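Local coordinates for uncharacterized protein (Pyrococcus horikoshii, PDB 2P8T) that is of unknown function but may bind ATP and have aminoacyl-tRNA ligase activity, at residues I135-E139 against D140-L144; R114-A117 against I118-D121; A169-P172 against A173-L176. One frame throughout, in Å; residues are numbered along the deposited sequence.

Contact 1 (I135-E139 against D140-L144); sequences IVFPE and DFRPL
Phe137 and Arg142 carry this turn through a cation-pi stack. The guanidinium lies flat on one face of the ring, the planes 7° apart. Arg142 CZ stands 3.9 Å from the centroid of the Phe137 ring, with NH2 over its centre. Nearer the backbone, Arg142 CG touches Phe137 CD2 at 3.3 Å. Arg142 CG sits between its own backbone N and carbonyl carbon (chi1 67°). From there the chain runs extended to NE, which carries the guanidinium across the ring.

Charge and polar bonds hold the arginine from its edge. Asp140 lies there, near the guanidinium plane. Arg142 NH1 makes a weak hydrogen bond to Asp140 OD1 at 3.0 Å, part of a salt bridge between the two residues. The same OD1 takes the backbone N of Arg142 at 3.2 Å, from above the carboxylate plane. This second bond is almost straight, at 175°, and makes an Asx turn. One carboxylate thus ties both the backbone and the head group of Arg142.

The backbone doubles back here, from the edge strand 134-136 into the loop that leads to helix 149-154. Val136 and Pro143 form a single beta bridge. It is flanked by two hydrogen bonds: Phe137 N to Arg142 O at 2.8 Å, and Leu144 N to Ile135 O at 2.9 Å. A weak bond from Phe141 N to Phe137 O closes the tip.

Apolar contacts lie on both sides of the turn. Ile135 CG2 and Leu144 CD2 meet at 3.8 Å, their side chains side by side and pointing the same way. Both residues also touch Leu128 of strand 124-131. Val136 CG2 comes at the edge of the Phe141 ring, in its plane. Pro138 O lies over one face of that ring.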
ATOM      1  N   ILE A 135     -18.062   4.617  -2.480  1.00 20.98           N
ATOM      2  CA  ILE A 135     -17.294   3.362  -2.513  1.00 20.00           C
ATOM      3  C   ILE A 135     -18.313   2.231  -2.453  1.00 20.17           C
ATOM      4  O   ILE A 135     -19.127   2.154  -1.517  1.00 20.20           O
ATOM      5  CB  ILE A 135     -16.271   3.247  -1.326  1.00 20.03           C
ATOM      6  CG1 ILE A 135     -15.242   4.392  -1.354  1.00 18.57           C
ATOM      7  CG2 ILE A 135     -15.492   1.912  -1.404  1.00 17.76           C
ATOM      8  CD1 ILE A 135     -14.423   4.534  -0.068  1.00 20.41           C
ATOM      9  N   VAL A 136     -18.276   1.361  -3.451  1.00 20.07           N
ATOM     10  CA  VAL A 136     -19.300   0.327  -3.599  1.00 21.28           C
ATOM     11  C   VAL A 136     -18.682  -1.034  -3.891  1.00 21.86           C
ATOM     12  O   VAL A 136     -17.547  -1.116  -4.388  1.00 20.29           O
ATOM     13  CB  VAL A 136     -20.330   0.658  -4.725  1.00 20.87           C
ATOM     14  CG1 VAL A 136     -21.077   1.942  -4.435  1.00 21.81           C
ATOM     15  CG2 VAL A 136     -19.673   0.716  -6.104  1.00 22.02           C
ATOM     16  N   PHE A 137     -19.433  -2.090  -3.561  1.00 23.02           N
ATOM     17  CA  PHE A 137     -19.066  -3.448  -3.954  1.00 25.34           C
ATOM     18  C   PHE A 137     -19.275  -3.629  -5.446  1.00 27.23           C
ATOM     19  O   PHE A 137     -20.268  -3.162  -5.990  1.00 26.58           O
ATOM     20  CB  PHE A 137     -19.847  -4.480  -3.117  1.00 24.55           C
ATOM     21  CG  PHE A 137     -19.443  -4.484  -1.675  1.00 24.27           C
ATOM     22  CD1 PHE A 137     -18.272  -5.136  -1.273  1.00 23.50           C
ATOM     23  CD2 PHE A 137     -20.190  -3.797  -0.720  1.00 23.10           C
ATOM     24  CE1 PHE A 137     -17.858  -5.111   0.054  1.00 21.74           C
ATOM     25  CE2 PHE A 137     -19.781  -3.780   0.620  1.00 24.82           C
ATOM     26  CZ  PHE A 137     -18.610  -4.459   0.999  1.00 24.12           C
ATOM     27  N   PRO A 138     -18.310  -4.264  -6.127  1.00 29.78           N
ATOM     28  CA  PRO A 138     -18.335  -4.366  -7.598  1.00 31.75           C
ATOM     29  C   PRO A 138     -19.457  -5.200  -8.252  1.00 33.60           C
ATOM     30  O   PRO A 138     -19.808  -4.940  -9.411  1.00 34.63           O
ATOM     31  CB  PRO A 138     -16.951  -4.936  -7.938  1.00 31.81           C
ATOM     32  CG  PRO A 138     -16.490  -5.601  -6.691  1.00 31.77           C
ATOM     33  CD  PRO A 138     -17.097  -4.872  -5.543  1.00 30.14           C
ATOM     34  N   GLU A 139     -20.013  -6.184  -7.553  1.00 35.01           N
ATOM     35  CA  GLU A 139     -21.046  -7.032  -8.165  1.00 36.56           C
ATOM     36  C   GLU A 139     -22.387  -6.286  -8.266  1.00 35.86           C
ATOM     37  O   GLU A 139     -22.993  -6.197  -9.344  1.00 36.36           O
ATOM     38  CB  GLU A 139     -21.214  -8.333  -7.370  1.00 36.74           C
ATOM     39  CG  GLU A 139     -22.055  -9.405  -8.071  1.00 39.56           C
ATOM     40  CD  GLU A 139     -22.177 -10.679  -7.259  1.00 39.43           C
ATOM     41  OE1 GLU A 139     -22.686 -10.627  -6.113  1.00 43.80           O
ATOM     42  OE2 GLU A 139     -21.764 -11.740  -7.769  1.00 44.25           O
ATOM     43  N   ASP A 140     -22.828  -5.744  -7.139  1.00 34.73           N
ATOM     44  CA  ASP A 140     -24.183  -5.230  -6.991  1.00 33.62           C
ATOM     45  C   ASP A 140     -24.200  -3.736  -6.745  1.00 33.21           C
ATOM     46  O   ASP A 140     -25.276  -3.114  -6.699  1.00 32.97           O
ATOM     47  CB  ASP A 140     -24.895  -5.947  -5.834  1.00 33.83           C
ATOM     48  CG  ASP A 140     -24.128  -5.875  -4.528  1.00 33.86           C
ATOM     49  OD1 ASP A 140     -23.068  -5.219  -4.459  1.00 32.61           O
ATOM     50  OD2 ASP A 140     -24.596  -6.484  -3.544  1.00 35.41           O
ATOM     51  N   PHE A 141     -23.011  -3.165  -6.561  1.00 32.30           N
ATOM     52  CA  PHE A 141     -22.855  -1.717  -6.376  1.00 31.94           C
ATOM     53  C   PHE A 141     -23.480  -1.178  -5.079  1.00 31.62           C
ATOM     54  O   PHE A 141     -23.806   0.002  -4.974  1.00 31.19           O
ATOM     55  CB  PHE A 141     -23.320  -0.948  -7.630  1.00 32.29           C
ATOM     56  CG  PHE A 141     -22.629  -1.391  -8.897  1.00 32.73           C
ATOM     57  CD1 PHE A 141     -21.320  -1.000  -9.168  1.00 32.89           C
ATOM     58  CD2 PHE A 141     -23.274  -2.218  -9.803  1.00 34.56           C
ATOM     59  CE1 PHE A 141     -20.663  -1.413 -10.333  1.00 33.39           C
ATOM     60  CE2 PHE A 141     -22.628  -2.651 -10.974  1.00 34.91           C
ATOM     61  CZ  PHE A 141     -21.317  -2.248 -11.237  1.00 34.40           C
ATOM     62  N   ARG A 142     -23.611  -2.045  -4.077  1.00 31.16           N
ATOM     63  CA  ARG A 142     -24.032  -1.618  -2.745  1.00 31.14           C
ATOM     64  C   ARG A 142     -22.894  -0.863  -2.039  1.00 29.84           C
ATOM     65  O   ARG A 142     -21.711  -1.209  -2.204  1.00 28.37           O
ATOM     66  CB  ARG A 142     -24.515  -2.829  -1.918  1.00 31.38           C
ATOM     67  CG  ARG A 142     -23.411  -3.838  -1.572  1.00 34.00           C
ATOM     68  CD  ARG A 142     -23.939  -5.220  -1.130  1.00 33.78           C
ATOM     69  NE  ARG A 142     -22.899  -5.975  -0.441  1.00 36.64           N
ATOM     70  CZ  ARG A 142     -22.046  -6.827  -1.015  1.00 37.09           C
ATOM     71  NH1 ARG A 142     -22.108  -7.096  -2.311  1.00 34.81           N
ATOM     72  NH2 ARG A 142     -21.122  -7.422  -0.267  1.00 34.94           N
ATOM     73  N   PRO A 143     -23.228   0.191  -1.271  1.00 28.87           N
ATOM     74  CA  PRO A 143     -22.157   0.936  -0.617  1.00 27.95           C
ATOM     75  C   PRO A 143     -21.466   0.162   0.476  1.00 27.13           C
ATOM     76  O   PRO A 143     -22.113  -0.577   1.232  1.00 26.89           O
ATOM     77  CB  PRO A 143     -22.885   2.150  -0.026  1.00 28.41           C
ATOM     78  CG  PRO A 143     -24.145   2.239  -0.831  1.00 29.78           C
ATOM     79  CD  PRO A 143     -24.535   0.821  -1.020  1.00 29.21           C
ATOM     80  N   LEU A 144     -20.147   0.314   0.527  1.00 25.52           N
ATOM     81  CA  LEU A 144     -19.329  -0.101   1.662  1.00 24.64           C
ATOM     82  C   LEU A 144     -19.838   0.384   3.029  1.00 24.68           C
ATOM     83  O   LEU A 144     -19.768  -0.345   4.007  1.00 23.73           O
ATOM     84  CB  LEU A 144     -17.919   0.461   1.474  1.00 23.86           C
ATOM     85  CG  LEU A 144     -16.919   0.295   2.614  1.00 23.83           C
ATOM     86  CD1 LEU A 144     -16.622  -1.206   2.840  1.00 23.10           C
ATOM     87  CD2 LEU A 144     -15.641   1.082   2.331  1.00 24.13           C
TER

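Contact 2 (R114-A117 against I118-D121); sequences RDEA and IKFD
A Schellman motif ends helix 110-119 here, and the last helical turns bring Arg114 against Ile118 and Glu116 against Lys119. The Arg114 chain leaves its backbone opposite N (chi1 179°) and bends at chi3, which brings NH1 to Ile118 CD1 at 3.2 Å. The methyl lies at the guanidinium edge. The two side chains lie side by side. Over one guanidinium face, Asp115 OD1 forms a salt bridge with Arg114 NH2 at 2.8 Å, by charge alone, since no N-H is aimed at the oxygen.

Along the backbone, Ile118 N bonds to Arg114 O at 2.9 Å and Lys119 N to Asp115 O at 3.0 Å. Phe120 is the first residue to leave helical angles. Asp121 follows with positive phi as the C-prime residue, and its N bonds to Ile118 O. Ala122 N turns back to Ala117 O.

Glu116 bends at chi2, while Lys119 is extended beyond CG. Glu116 OE2 and Lys119 NZ form a salt bridge at 3.3 Å, with only a weak hydrogen bond. With an alanine in place of Glu116, the Lys119 ammonium would probably lose this mate and its chain be freer to turn. Glu116 also touches His181 of helix 172-187, and Phe120 stacks its ring on the same histidine.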
ATOM      1  N   ARG A 114      -8.386 -10.764  -3.719  1.00 20.18           N
ATOM      2  CA  ARG A 114      -8.530 -11.133  -2.328  1.00 20.85           C
ATOM      3  C   ARG A 114      -7.646 -12.342  -2.013  1.00 20.98           C
ATOM      4  O   ARG A 114      -6.960 -12.359  -1.009  1.00 19.66           O
ATOM      5  CB  ARG A 114      -9.977 -11.475  -1.996  1.00 20.93           C
ATOM      6  CG  ARG A 114     -10.145 -11.891  -0.539  1.00 22.48           C
ATOM      7  CD  ARG A 114     -11.476 -12.505  -0.271  1.00 27.57           C
ATOM      8  NE  ARG A 114     -11.858 -13.630  -1.139  1.00 33.42           N
ATOM      9  CZ  ARG A 114     -11.546 -14.901  -0.929  1.00 33.90           C
ATOM     10  NH1 ARG A 114     -10.774 -15.230   0.094  1.00 39.13           N
ATOM     11  NH2 ARG A 114     -11.982 -15.848  -1.757  1.00 30.24           N
ATOM     12  N   ASP A 115      -7.698 -13.349  -2.880  1.00 21.49           N
ATOM     13  CA  ASP A 115      -6.930 -14.588  -2.698  1.00 21.76           C
ATOM     14  C   ASP A 115      -5.428 -14.297  -2.694  1.00 21.37           C
ATOM     15  O   ASP A 115      -4.679 -14.861  -1.880  1.00 21.16           O
ATOM     16  CB  ASP A 115      -7.286 -15.592  -3.799  1.00 22.58           C
ATOM     17  CG  ASP A 115      -8.710 -16.125  -3.673  1.00 24.44           C
ATOM     18  OD1 ASP A 115      -9.318 -15.981  -2.585  1.00 23.79           O
ATOM     19  OD2 ASP A 115      -9.224 -16.699  -4.665  1.00 28.02           O
ATOM     20  N   GLU A 116      -4.993 -13.404  -3.588  1.00 21.10           N
ATOM     21  CA  GLU A 116      -3.592 -12.948  -3.589  1.00 21.37           C
ATOM     22  C   GLU A 116      -3.259 -12.208  -2.303  1.00 20.37           C
ATOM     23  O   GLU A 116      -2.163 -12.374  -1.769  1.00 20.73           O
ATOM     24  CB  GLU A 116      -3.268 -12.082  -4.821  1.00 21.99           C
ATOM     25  CG  GLU A 116      -3.231 -12.838  -6.156  1.00 24.49           C
ATOM     26  CD  GLU A 116      -2.380 -14.106  -6.110  1.00 29.76           C
ATOM     27  OE1 GLU A 116      -1.181 -14.013  -5.768  1.00 32.86           O
ATOM     28  OE2 GLU A 116      -2.927 -15.197  -6.389  1.00 33.20           O
ATOM     29  N   ALA A 117      -4.197 -11.417  -1.768  1.00 19.68           N
ATOM     30  CA  ALA A 117      -3.915 -10.694  -0.504  1.00 19.52           C
ATOM     31  C   ALA A 117      -3.744 -11.663   0.673  1.00 19.91           C
ATOM     32  O   ALA A 117      -2.861 -11.497   1.498  1.00 19.19           O
ATOM     33  CB  ALA A 117      -5.012  -9.680  -0.189  1.00 19.48           C
ATOM     34  N   ILE A 118      -4.607 -12.674   0.735  1.00 20.87           N
ATOM     35  CA  ILE A 118      -4.518 -13.693   1.789  1.00 22.45           C
ATOM     36  C   ILE A 118      -3.202 -14.508   1.684  1.00 23.23           C
ATOM     37  O   ILE A 118      -2.593 -14.851   2.717  1.00 23.84           O
ATOM     38  CB  ILE A 118      -5.803 -14.568   1.847  1.00 22.87           C
ATOM     39  CG1 ILE A 118      -7.004 -13.704   2.290  1.00 22.82           C
ATOM     40  CG2 ILE A 118      -5.639 -15.716   2.851  1.00 23.85           C
ATOM     41  CD1 ILE A 118      -8.356 -14.351   2.074  1.00 22.96           C
ATOM     42  N   LYS A 119      -2.756 -14.782   0.457  1.00 24.22           N
ATOM     43  CA  LYS A 119      -1.425 -15.388   0.224  1.00 25.86           C
ATOM     44  C   LYS A 119      -0.293 -14.540   0.809  1.00 26.23           C
ATOM     45  O   LYS A 119       0.708 -15.078   1.275  1.00 26.81           O
ATOM     46  CB  LYS A 119      -1.167 -15.633  -1.270  1.00 25.56           C
ATOM     47  CG  LYS A 119      -1.903 -16.808  -1.855  1.00 27.30           C
ATOM     48  CD  LYS A 119      -1.523 -16.988  -3.306  1.00 30.64           C
ATOM     49  CE  LYS A 119      -2.451 -17.958  -3.987  1.00 31.29           C
ATOM     50  NZ  LYS A 119      -2.013 -18.201  -5.387  1.00 33.75           N
ATOM     51  N   PHE A 120      -0.468 -13.217   0.784  1.00 26.26           N
ATOM     52  CA  PHE A 120       0.465 -12.248   1.402  1.00 26.22           C
ATOM     53  C   PHE A 120       0.114 -11.922   2.857  1.00 26.19           C
ATOM     54  O   PHE A 120       0.404 -10.833   3.360  1.00 27.03           O
ATOM     55  CB  PHE A 120       0.524 -10.972   0.555  1.00 27.18           C
ATOM     56  CG  PHE A 120       1.879 -10.688  -0.061  1.00 27.54           C
ATOM     57  CD1 PHE A 120       2.350 -11.441  -1.131  1.00 28.76           C
ATOM     58  CD2 PHE A 120       2.659  -9.632   0.414  1.00 30.46           C
ATOM     59  CE1 PHE A 120       3.587 -11.162  -1.709  1.00 30.24           C
ATOM     60  CE2 PHE A 120       3.909  -9.340  -0.166  1.00 29.47           C
ATOM     61  CZ  PHE A 120       4.367 -10.109  -1.220  1.00 28.33           C
ATOM     62  N   ASP A 121      -0.517 -12.883   3.526  1.00 26.15           N
ATOM     63  CA  ASP A 121      -0.739 -12.874   4.975  1.00 25.96           C
ATOM     64  C   ASP A 121      -1.837 -11.931   5.491  1.00 24.37           C
ATOM     65  O   ASP A 121      -1.870 -11.629   6.665  1.00 24.39           O
ATOM     66  CB  ASP A 121       0.585 -12.691   5.739  1.00 27.39           C
ATOM     67  CG  ASP A 121       1.532 -13.881   5.555  1.00 31.19           C
ATOM     68  OD1 ASP A 121       1.096 -15.037   5.759  1.00 36.63           O
ATOM     69  OD2 ASP A 121       2.701 -13.669   5.170  1.00 36.26           O
TER

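Contact 3 (A169-P172 against A173-L176); sequences AETP and AKAL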
ATOM      1  N   ALA A 169      -5.552  -7.818   8.830  1.00 20.46           N
ATOM      2  CA  ALA A 169      -4.630  -8.890   9.191  1.00 22.18           C
ATOM      3  C   ALA A 169      -4.407  -8.885  10.694  1.00 23.26           C
ATOM      4  O   ALA A 169      -5.014  -8.088  11.412  1.00 23.36           O
ATOM      5  CB  ALA A 169      -3.303  -8.709   8.444  1.00 21.31           C
ATOM      6  N   GLU A 170      -3.538  -9.771  11.166  1.00 25.17           N
ATOM      7  CA  GLU A 170      -3.246  -9.870  12.596  1.00 27.01           C
ATOM      8  C   GLU A 170      -2.427  -8.683  13.084  1.00 27.25           C
ATOM      9  O   GLU A 170      -2.534  -8.287  14.247  1.00 28.07           O
ATOM     10  CB  GLU A 170      -2.525 -11.186  12.916  1.00 27.35           C
ATOM     11  CG  GLU A 170      -3.278 -12.447  12.476  1.00 31.24           C
ATOM     12  CD  GLU A 170      -4.395 -12.886  13.414  1.00 35.89           C
ATOM     13  OE1 GLU A 170      -4.753 -12.138  14.357  1.00 39.89           O
ATOM     14  OE2 GLU A 170      -4.920 -14.008  13.207  1.00 37.19           O
ATOM     15  N   THR A 171      -1.620  -8.113  12.190  1.00 27.36           N
ATOM     16  CA  THR A 171      -0.761  -6.977  12.532  1.00 27.69           C
ATOM     17  C   THR A 171      -0.904  -5.899  11.462  1.00 27.58           C
ATOM     18  O   THR A 171      -1.224  -6.222  10.322  1.00 27.27           O
ATOM     19  CB  THR A 171       0.735  -7.397  12.669  1.00 28.02           C
ATOM     20  OG1 THR A 171       1.276  -7.732  11.391  1.00 27.42           O
ATOM     21  CG2 THR A 171       0.915  -8.592  13.621  1.00 28.33           C
ATOM     22  N   PRO A 172      -0.690  -4.618  11.831  1.00 27.85           N
ATOM     23  CA  PRO A 172      -0.662  -3.555  10.833  1.00 27.54           C
ATOM     24  C   PRO A 172       0.336  -3.812   9.696  1.00 26.78           C
ATOM     25  O   PRO A 172       0.050  -3.465   8.552  1.00 26.92           O
ATOM     26  CB  PRO A 172      -0.263  -2.322  11.642  1.00 27.98           C
ATOM     27  CG  PRO A 172      -0.729  -2.618  13.031  1.00 27.92           C
ATOM     28  CD  PRO A 172      -0.526  -4.088  13.201  1.00 27.84           C
ATOM     29  N   ALA A 173       1.482  -4.423   9.998  1.00 25.97           N
ATOM     30  CA  ALA A 173       2.507  -4.653   8.978  1.00 24.94           C
ATOM     31  C   ALA A 173       2.011  -5.612   7.909  1.00 24.16           C
ATOM     32  O   ALA A 173       2.227  -5.394   6.711  1.00 23.92           O
ATOM     33  CB  ALA A 173       3.785  -5.169   9.603  1.00 25.19           C
ATOM     34  N   LYS A 174       1.332  -6.669   8.345  1.00 22.74           N
ATOM     35  CA  LYS A 174       0.764  -7.628   7.404  1.00 21.97           C
ATOM     36  C   LYS A 174      -0.355  -7.005   6.572  1.00 20.65           C
ATOM     37  O   LYS A 174      -0.441  -7.290   5.390  1.00 19.21           O
ATOM     38  CB  LYS A 174       0.260  -8.882   8.106  1.00 22.12           C
ATOM     39  CG  LYS A 174       1.386  -9.706   8.738  1.00 24.55           C
ATOM     40  CD  LYS A 174       0.801 -10.891   9.474  1.00 28.08           C
ATOM     41  CE  LYS A 174       1.844 -11.536  10.392  1.00 31.65           C
ATOM     42  NZ  LYS A 174       2.992 -12.053   9.614  1.00 35.18           N
ATOM     43  N   ALA A 175      -1.197  -6.178   7.187  1.00 20.35           N
ATOM     44  CA  ALA A 175      -2.220  -5.423   6.425  1.00 19.81           C
ATOM     45  C   ALA A 175      -1.567  -4.512   5.379  1.00 19.63           C
ATOM     46  O   ALA A 175      -2.026  -4.419   4.235  1.00 19.28           O
ATOM     47  CB  ALA A 175      -3.125  -4.597   7.374  1.00 19.87           C
ATOM     48  N   LEU A 176      -0.509  -3.816   5.783  1.00 19.49           N
ATOM     49  CA  LEU A 176       0.173  -2.899   4.874  1.00 19.53           C
ATOM     50  C   LEU A 176       0.785  -3.649   3.703  1.00 19.54           C
ATOM     51  O   LEU A 176       0.581  -3.272   2.544  1.00 18.77           O
ATOM     52  CB  LEU A 176       1.252  -2.085   5.596  1.00 19.42           C
ATOM     53  CG  LEU A 176       1.952  -1.037   4.708  1.00 20.19           C
ATOM     54  CD1 LEU A 176       0.959  -0.127   3.988  1.00 18.85           C
ATOM     55  CD2 LEU A 176       2.936  -0.217   5.542  1.00 20.63           C
TER
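Thr171 OG1 takes part in two hydrogen bonds at the start of helix 172-187. Lys174 N donates to it at 3.2 Å, with an N-H...O angle of 162°. Outside the turn, Glu41 OE2 is its second hydrogen-bonding partner. Thr171 is the N-cap residue, and the bond from Lys174 N is its capping bond. OG1 lies between the backbone N and the carbonyl carbon of its own residue (chi1 70°), which places it before the amide of Lys174. The side chains of Thr171 and Lys174 also touch, with Lys174 CG 3.3 Å from Thr171 OG1. The lysine chain leads on past the hydroxyl and bends at chi4. Its NZ makes a long, weak ion pair with Glu41.

The first helical bonds follow. Ala175 N reaches Thr171 O at 3.1 Å. Leu176 N reaches Pro172 O at 2.8 Å. Pro172 has no amide hydrogen to give, which costs nothing in the first turn, where its N has no helical carbonyl before it.

Ala169 packs its methyl against the first turn of the helix. Its CB lies 3.6 Å from Lys174 CB and 4.3 Å from Ala175 CB.

Strand 163-168 runs into this turn. On strand 95-102, Pro96 meets Pro172 and pairs by backbone with Ala169, while Ile98 packs on Ala175 and Leu176. Glu41, just past helix 33-40, touches Ala173.

The three contacts follow one another along the chain, and none nests in or crosses another. Contact 2 comes first, where helix 110-119 stops before strand 124-131. Contact 1 starts in the end of strand 134-136, at one edge of the five-stranded antiparallel sheet, and folds the chain back toward helix 149-154. Contact 3 closes the step from the central strand 163-168 into helix 172-187. Contacts 2 and 3 touch: Asp121 O lies 3.7 Å from Ala169 CB. Helix 172-187 also packs on residues of contact 2, tying the two helices together. Contact 1 stands apart, its centre about 21 Å from that of contact 2 and about 24 Å from that of contact 3.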